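Local coordinates for zinc uptake regulation protein (Escherichia coli, PDB 4MTE) that acts as a zinc-dependent transcriptional repressor of the Fur family, using zinc as cofactor to bind the operator of the znuACB zinc-uptake genes, at residues Leu10-Ala13 / Glu14-Cys17; Arg28-Val31 / Leu32-Met35; Phe101-Asp104 / Arg105-Ala108. All coordinates share one frame; numbering follows the deposited sequence.

Contacts 1 and 2 are stretches of about two turns in two successive helices, 6-20 and 26-36, of the DNA-binding half of the chain. They touch each other: Ala13 CB lies 3.7 Å from Leu32 CD2. Each has a buried apolar side and a more accessible polar one, but contact 2 adds a salt bridge and an arginine that reaches the DNA backbone. Contact 3, its centre about 28 Å from that of contact 1, lies at the end of strand 99-103 and in the loop that leads to strand 109-112. Metal-sulfur and N-H to sulfur bonds dominate the turn; Phe101 and Ile102 stay buried, Arg105 and Cys106 are exposed, and unlike the others it reaches the second subunit.

Contact 1 of 3, residues Leu10-Ala13 / Glu14-Cys17; sequences LAQA and EKIC
Gln12 meets both Lys15 and Ile16, one turn further along helix 6-20 of the winged-helix DNA-binding region, and its side chain lies aslant to each of them. CG leaves anti to the backbone N (chi1 -176°) and the chain then bends at chi2, which lays the amide group beside its two neighbours. Gln12 CG rests 3.6 Å from Ile16 CD1, while Gln12 CD, the amide carbon, stands 3.7 Å from Lys15 CE, just short of the lysine's charged tip. With an alanine in place of Gln12, Ile16 CD1 and the end of the Lys15 chain would probably lose the surface they share and be freer to turn. Phe91 packs on Gln12 from a loop. Glu14 folds the other way: its CG, beside its own backbone N, passes 3.5 Å from Leu10 O, and its side chain continues towards Leu24 and Leu29. Leu10, Ala13 and Cys17 form the buried side of the helix; the first two face helix 26-36, and Cys17 meets Val22 and Phe75. Underneath, four successive backbone bonds hold the helix, Lys15 N to Ala11 O being nearly straight at 170°. At the last of them Cys17 N lies 2.9 Å from Ala13 O, and Cys17 CB sits 3.5 Å from the same oxygen.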
# COMPACT_ATOMS: atom_id res chain seq x y z
N LEU D 10 1.69 -35.09 -15.55
CA LEU D 10 2.88 -35.10 -14.71
C LEU D 10 3.88 -36.13 -15.21
O LEU D 10 5.07 -35.84 -15.37
CB LEU D 10 2.51 -35.39 -13.25
CG LEU D 10 1.43 -34.49 -12.65
CD1 LEU D 10 1.13 -34.90 -11.22
CD2 LEU D 10 1.83 -33.02 -12.73
N ALA D 11 3.38 -37.34 -15.46
CA ALA D 11 4.22 -38.39 -16.03
C ALA D 11 4.85 -37.88 -17.34
O ALA D 11 6.07 -37.97 -17.55
CB ALA D 11 3.40 -39.64 -16.30
N GLN D 12 3.99 -37.33 -18.19
CA GLN D 12 4.40 -36.76 -19.46
C GLN D 12 5.45 -35.66 -19.26
O GLN D 12 6.41 -35.57 -20.02
CB GLN D 12 3.17 -36.19 -20.19
CG GLN D 12 3.46 -35.63 -21.58
CD GLN D 12 3.95 -36.68 -22.56
OE1 GLN D 12 4.80 -36.40 -23.41
NE2 GLN D 12 3.41 -37.89 -22.46
N ALA D 13 5.27 -34.84 -18.22
CA ALA D 13 6.22 -33.78 -17.91
C ALA D 13 7.58 -34.36 -17.56
O ALA D 13 8.60 -33.93 -18.10
CB ALA D 13 5.69 -32.92 -16.76
N GLU D 14 7.60 -35.33 -16.65
CA GLU D 14 8.83 -36.00 -16.27
C GLU D 14 9.55 -36.55 -17.50
O GLU D 14 10.74 -36.28 -17.73
CB GLU D 14 8.54 -37.14 -15.29
CG GLU D 14 8.10 -36.67 -13.92
CD GLU D 14 7.37 -37.75 -13.13
OE1 GLU D 14 7.96 -38.84 -12.93
OE2 GLU D 14 6.22 -37.51 -12.72
N LYS D 15 8.83 -37.32 -18.31
CA LYS D 15 9.44 -37.97 -19.46
C LYS D 15 9.89 -36.94 -20.51
O LYS D 15 10.96 -37.08 -21.11
CB LYS D 15 8.50 -39.02 -20.05
CG LYS D 15 7.86 -38.66 -21.37
CD LYS D 15 6.84 -39.72 -21.74
CE LYS D 15 6.22 -39.49 -23.10
NZ LYS D 15 5.09 -40.42 -23.34
N ILE D 16 9.10 -35.88 -20.70
CA ILE D 16 9.47 -34.82 -21.63
C ILE D 16 10.75 -34.12 -21.17
O ILE D 16 11.63 -33.83 -21.97
CB ILE D 16 8.33 -33.79 -21.83
CG1 ILE D 16 7.25 -34.38 -22.73
CG2 ILE D 16 8.86 -32.49 -22.47
CD1 ILE D 16 6.01 -33.52 -22.88
N CYS D 17 10.85 -33.84 -19.87
CA CYS D 17 12.07 -33.24 -19.34
C CYS D 17 13.24 -34.19 -19.53
O CYS D 17 14.34 -33.77 -19.87
CB CYS D 17 11.90 -32.89 -17.87
SG CYS D 17 10.85 -31.44 -17.60

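Contact 2 of 3, residues Arg28-Val31 / Leu32-Met35; sequences RLEV and LRLM. With nucleotides of chain E.
Arg33 turns back on Glu30 instead of stretching away from the helix: its CG stands between the backbone N and the carbonyl carbon (chi1 60°), a crowded position, and a second bend at chi3 brings the guanidinium round to the carboxylate. Glu30 bends too, at chi2, so the two chains cross and close a salt bridge, Arg33 NH1 to Glu30 OE2, of 3.1 Å. OE2 lies at the edge of the guanidinium, in its plane, yet the two flat groups are turned 37° apart and the N-H points poorly at the oxygen, which makes the hydrogen bond weak. The same carboxylate lies against carbon: Glu30 OE2 is 3.5 Å from Leu34 CG, and Glu30 OE1 is 3.4 Å from Arg33 CD. Leu51 of helix 44-52 packs on both Glu30 and Leu34.

Arg28 does the opposite. Extended from CG to NE, it carries its guanidinium away from the helix to the DNA backbone, where NH1 donates to OP1 of DG5 of chain E at 3.0 Å, the phosphate oxygen lying at the group's edge. Arg23 O also takes a hydrogen bond from NH1, and Phe69 makes a cation-pi contact with the group, so the arginine is positioned by the protein as well as by the phosphate.

On the buried side Val31 CG1 approaches Met35 SD at 4.3 Å. Both residues pack on Leu47 and on helix 60-72, Val31 meeting Ala66 and Leu70, Met35 meeting Leu67. Leu32 joins Leu70 to Leu10 and Ala13 of helix 6-20. Helix 26-36 thus packs among helices 6-20, 44-52 and 60-72 of the winged-helix DNA-binding domain, with Arg28 near its start reaching the DNA backbone.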
# COMPACT_ATOMS: atom_id res chain seq x y z
N ARG D 28 10.67 -28.51 -8.31
CA ARG D 28 9.91 -28.17 -9.50
C ARG D 28 8.75 -29.14 -9.68
O ARG D 28 7.65 -28.75 -10.08
CB ARG D 28 10.84 -28.20 -10.72
CG ARG D 28 11.99 -27.21 -10.63
CD ARG D 28 13.08 -27.49 -11.65
NE ARG D 28 14.09 -26.43 -11.67
CZ ARG D 28 15.16 -26.42 -12.45
NH1 ARG D 28 15.38 -27.42 -13.30
NH2 ARG D 28 16.01 -25.41 -12.39
N LEU D 29 9.00 -30.40 -9.35
CA LEU D 29 7.98 -31.44 -9.42
C LEU D 29 6.87 -31.17 -8.41
O LEU D 29 5.68 -31.19 -8.75
CB LEU D 29 8.62 -32.80 -9.14
CG LEU D 29 7.76 -34.04 -9.34
CD1 LEU D 29 7.32 -34.17 -10.79
CD2 LEU D 29 8.52 -35.27 -8.89
N GLU D 30 7.27 -30.91 -7.16
CA GLU D 30 6.33 -30.60 -6.09
C GLU D 30 5.47 -29.41 -6.46
O GLU D 30 4.25 -29.41 -6.28
CB GLU D 30 7.07 -30.31 -4.78
CG GLU D 30 6.17 -29.90 -3.62
CD GLU D 30 5.24 -31.01 -3.16
OE1 GLU D 30 5.50 -32.18 -3.49
OE2 GLU D 30 4.25 -30.70 -2.46
N VAL D 31 6.11 -28.38 -6.99
CA VAL D 31 5.41 -27.17 -7.41
C VAL D 31 4.42 -27.54 -8.50
O VAL D 31 3.24 -27.16 -8.44
CB VAL D 31 6.39 -26.10 -7.93
CG1 VAL D 31 5.65 -24.92 -8.53
CG2 VAL D 31 7.30 -25.63 -6.80
N LEU D 32 4.89 -28.29 -9.49
CA LEU D 32 4.05 -28.74 -10.59
C LEU D 32 2.79 -29.45 -10.09
O LEU D 32 1.67 -29.10 -10.47
CB LEU D 32 4.84 -29.66 -11.52
CG LEU D 32 4.16 -30.08 -12.83
CD1 LEU D 32 3.67 -28.88 -13.63
CD2 LEU D 32 5.13 -30.93 -13.64
N ARG D 33 2.97 -30.45 -9.22
CA ARG D 33 1.83 -31.19 -8.71
C ARG D 33 0.92 -30.29 -7.88
O ARG D 33 -0.30 -30.33 -8.04
CB ARG D 33 2.26 -32.42 -7.90
CG ARG D 33 3.12 -32.13 -6.69
CD ARG D 33 3.30 -33.36 -5.83
NE ARG D 33 2.01 -33.87 -5.37
CZ ARG D 33 1.37 -33.43 -4.29
NH1 ARG D 33 1.89 -32.47 -3.54
NH2 ARG D 33 0.20 -33.96 -3.96
N LEU D 34 1.50 -29.46 -7.02
CA LEU D 34 0.72 -28.54 -6.20
C LEU D 34 -0.14 -27.64 -7.08
O LEU D 34 -1.29 -27.35 -6.76
CB LEU D 34 1.63 -27.68 -5.32
CG LEU D 34 2.26 -28.36 -4.11
CD1 LEU D 34 3.24 -27.41 -3.43
CD2 LEU D 34 1.21 -28.85 -3.12
N MET D 35 0.43 -27.21 -8.21
CA MET D 35 -0.32 -26.42 -9.17
C MET D 35 -1.38 -27.28 -9.85
O MET D 35 -2.49 -26.81 -10.11
CB MET D 35 0.61 -25.82 -10.22
CG MET D 35 1.47 -24.69 -9.70
SD MET D 35 2.34 -23.83 -11.02
CE MET D 35 0.97 -22.99 -11.82
P DG E 5 19.24 -26.14 -13.63
OP1 DG E 5 18.29 -27.20 -14.05
OP2 DG E 5 19.02 -24.75 -14.07
O5' DG E 5 19.33 -26.16 -12.04
C5' DG E 5 19.61 -27.39 -11.38
C4' DG E 5 19.77 -27.20 -9.89
O4' DG E 5 21.00 -26.48 -9.62
C3' DG E 5 18.64 -26.42 -9.21
O3' DG E 5 17.99 -27.29 -8.29
C2' DG E 5 19.33 -25.22 -8.55
C1' DG E 5 20.81 -25.58 -8.55
N9 DG E 5 21.74 -24.47 -8.76
C8 DG E 5 21.90 -23.71 -9.90
N7 DG E 5 22.82 -22.80 -9.78
C5 DG E 5 23.31 -22.97 -8.50
C6 DG E 5 24.33 -22.27 -7.80
O6 DG E 5 25.02 -21.33 -8.20
N1 DG E 5 24.51 -22.77 -6.51
C2 DG E 5 23.80 -23.81 -5.96
N2 DG E 5 24.11 -24.16 -4.70
N3 DG E 5 22.85 -24.47 -6.60
C4 DG E 5 22.66 -24.00 -7.85

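Contact 3 of 3, residues Phe101-Asp104 / Arg105-Ala108; sequences FICD and RCGA. With ZN (zinc ion), chain M.
Cys103 and Cys106 bring their sulfurs to one zinc ion by different side-chain conformations. Cys103 SG is anti to its backbone N (chi1 -172°), whereas Cys106 SG stands between N and the carbonyl carbon (chi1 76°). The sulfurs are thereby aimed at the metal from the end of the strand and from the loop: Cys103 SG lies 2.3 Å from the zinc and Cys106 SG likewise. Cys106 SG also passes 3.4 Å from Cys103 CB. Cys143 and Cys146 complete the four-sulfur site.

Backbone amides point at both sulfurs. Cys106 N donates to Cys103 SG at 3.6 Å, and Ala108 N donates to Cys106 SG at 3.6 Å; these bonds probably draw off some of the negative charge of the thiolates. A CxxC pair followed by glycine, on the tight turn that joins two antiparallel strands, with N-H groups directed at the sulfurs, is a zinc knuckle, here linking strand 99-103 to strand 109-112. At its base Cys103 N gives an almost straight bond (177°) to Ala108 O, 3.1 Å away. A weaker bond runs from Gly107 N to Cys103 O, and the positive phi of Gly107, readily adopted by glycine, turns the chain into the return arm.

Asp104 keeps CG beside its own N, and OD1 bonds to His140 ND1; the pairing of Asp104 OD2 with Arg133 of the second subunit is long and weak. Arg105, extended from CG to NE, leads away from the turn and packs on Leu142, and its guanidinium comes close to that of the same Arg133, two like charges side by side. Phe101, at the start of this segment, carries its ring away from the knuckle to an edge-to-face contact with Phe130 of the second subunit.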
# COMPACT_ATOMS: atom_id res chain seq x y z
N PHE D 101 -10.15 -18.71 -20.29
CA PHE D 101 -11.45 -18.24 -19.84
C PHE D 101 -11.49 -18.27 -18.33
O PHE D 101 -11.31 -19.33 -17.72
CB PHE D 101 -12.57 -19.07 -20.46
CG PHE D 101 -12.74 -18.84 -21.93
CD1 PHE D 101 -13.71 -17.98 -22.41
CD2 PHE D 101 -11.90 -19.47 -22.84
CE1 PHE D 101 -13.85 -17.76 -23.76
CE2 PHE D 101 -12.04 -19.25 -24.19
CZ PHE D 101 -13.02 -18.39 -24.65
N ILE D 102 -11.74 -17.10 -17.74
CA ILE D 102 -11.54 -16.87 -16.31
C ILE D 102 -12.82 -16.42 -15.64
O ILE D 102 -13.45 -15.45 -16.06
CB ILE D 102 -10.49 -15.74 -16.10
CG1 ILE D 102 -9.16 -16.09 -16.79
CG2 ILE D 102 -10.27 -15.46 -14.61
CD1 ILE D 102 -8.24 -14.90 -16.97
N CYS D 103 -13.20 -17.12 -14.57
CA CYS D 103 -14.33 -16.69 -13.75
C CYS D 103 -13.81 -15.73 -12.68
O CYS D 103 -12.92 -16.07 -11.91
CB CYS D 103 -15.03 -17.88 -13.10
SG CYS D 103 -16.56 -17.44 -12.24
N ASP D 104 -14.39 -14.54 -12.63
CA ASP D 104 -13.94 -13.51 -11.70
C ASP D 104 -14.19 -13.91 -10.25
O ASP D 104 -13.42 -13.56 -9.36
CB ASP D 104 -14.66 -12.19 -11.99
CG ASP D 104 -14.49 -11.74 -13.43
OD1 ASP D 104 -13.39 -11.95 -13.99
OD2 ASP D 104 -15.44 -11.17 -14.00
N ARG D 105 -15.26 -14.66 -10.02
CA ARG D 105 -15.68 -15.02 -8.67
C ARG D 105 -15.06 -16.33 -8.20
O ARG D 105 -14.26 -16.34 -7.26
CB ARG D 105 -17.20 -15.09 -8.59
CG ARG D 105 -17.89 -13.82 -9.06
CD ARG D 105 -19.28 -13.67 -8.46
NE ARG D 105 -20.03 -12.59 -9.10
CZ ARG D 105 -19.84 -11.29 -8.85
NH1 ARG D 105 -18.92 -10.90 -7.98
NH2 ARG D 105 -20.57 -10.38 -9.48
N CYS D 106 -15.42 -17.44 -8.83
CA CYS D 106 -14.92 -18.75 -8.40
C CYS D 106 -13.44 -18.93 -8.75
O CYS D 106 -12.75 -19.76 -8.15
CB CYS D 106 -15.75 -19.88 -9.01
SG CYS D 106 -15.40 -20.23 -10.73
N GLY D 107 -12.95 -18.15 -9.71
CA GLY D 107 -11.53 -18.08 -9.99
C GLY D 107 -11.00 -19.20 -10.87
O GLY D 107 -9.82 -19.19 -11.24
N ALA D 108 -11.85 -20.16 -11.21
CA ALA D 108 -11.45 -21.26 -12.08
C ALA D 108 -11.12 -20.73 -13.46
O ALA D 108 -11.59 -19.65 -13.84
CB ALA D 108 -12.56 -22.31 -12.16
ZN ZN M . -17.27 -19.57 -11.80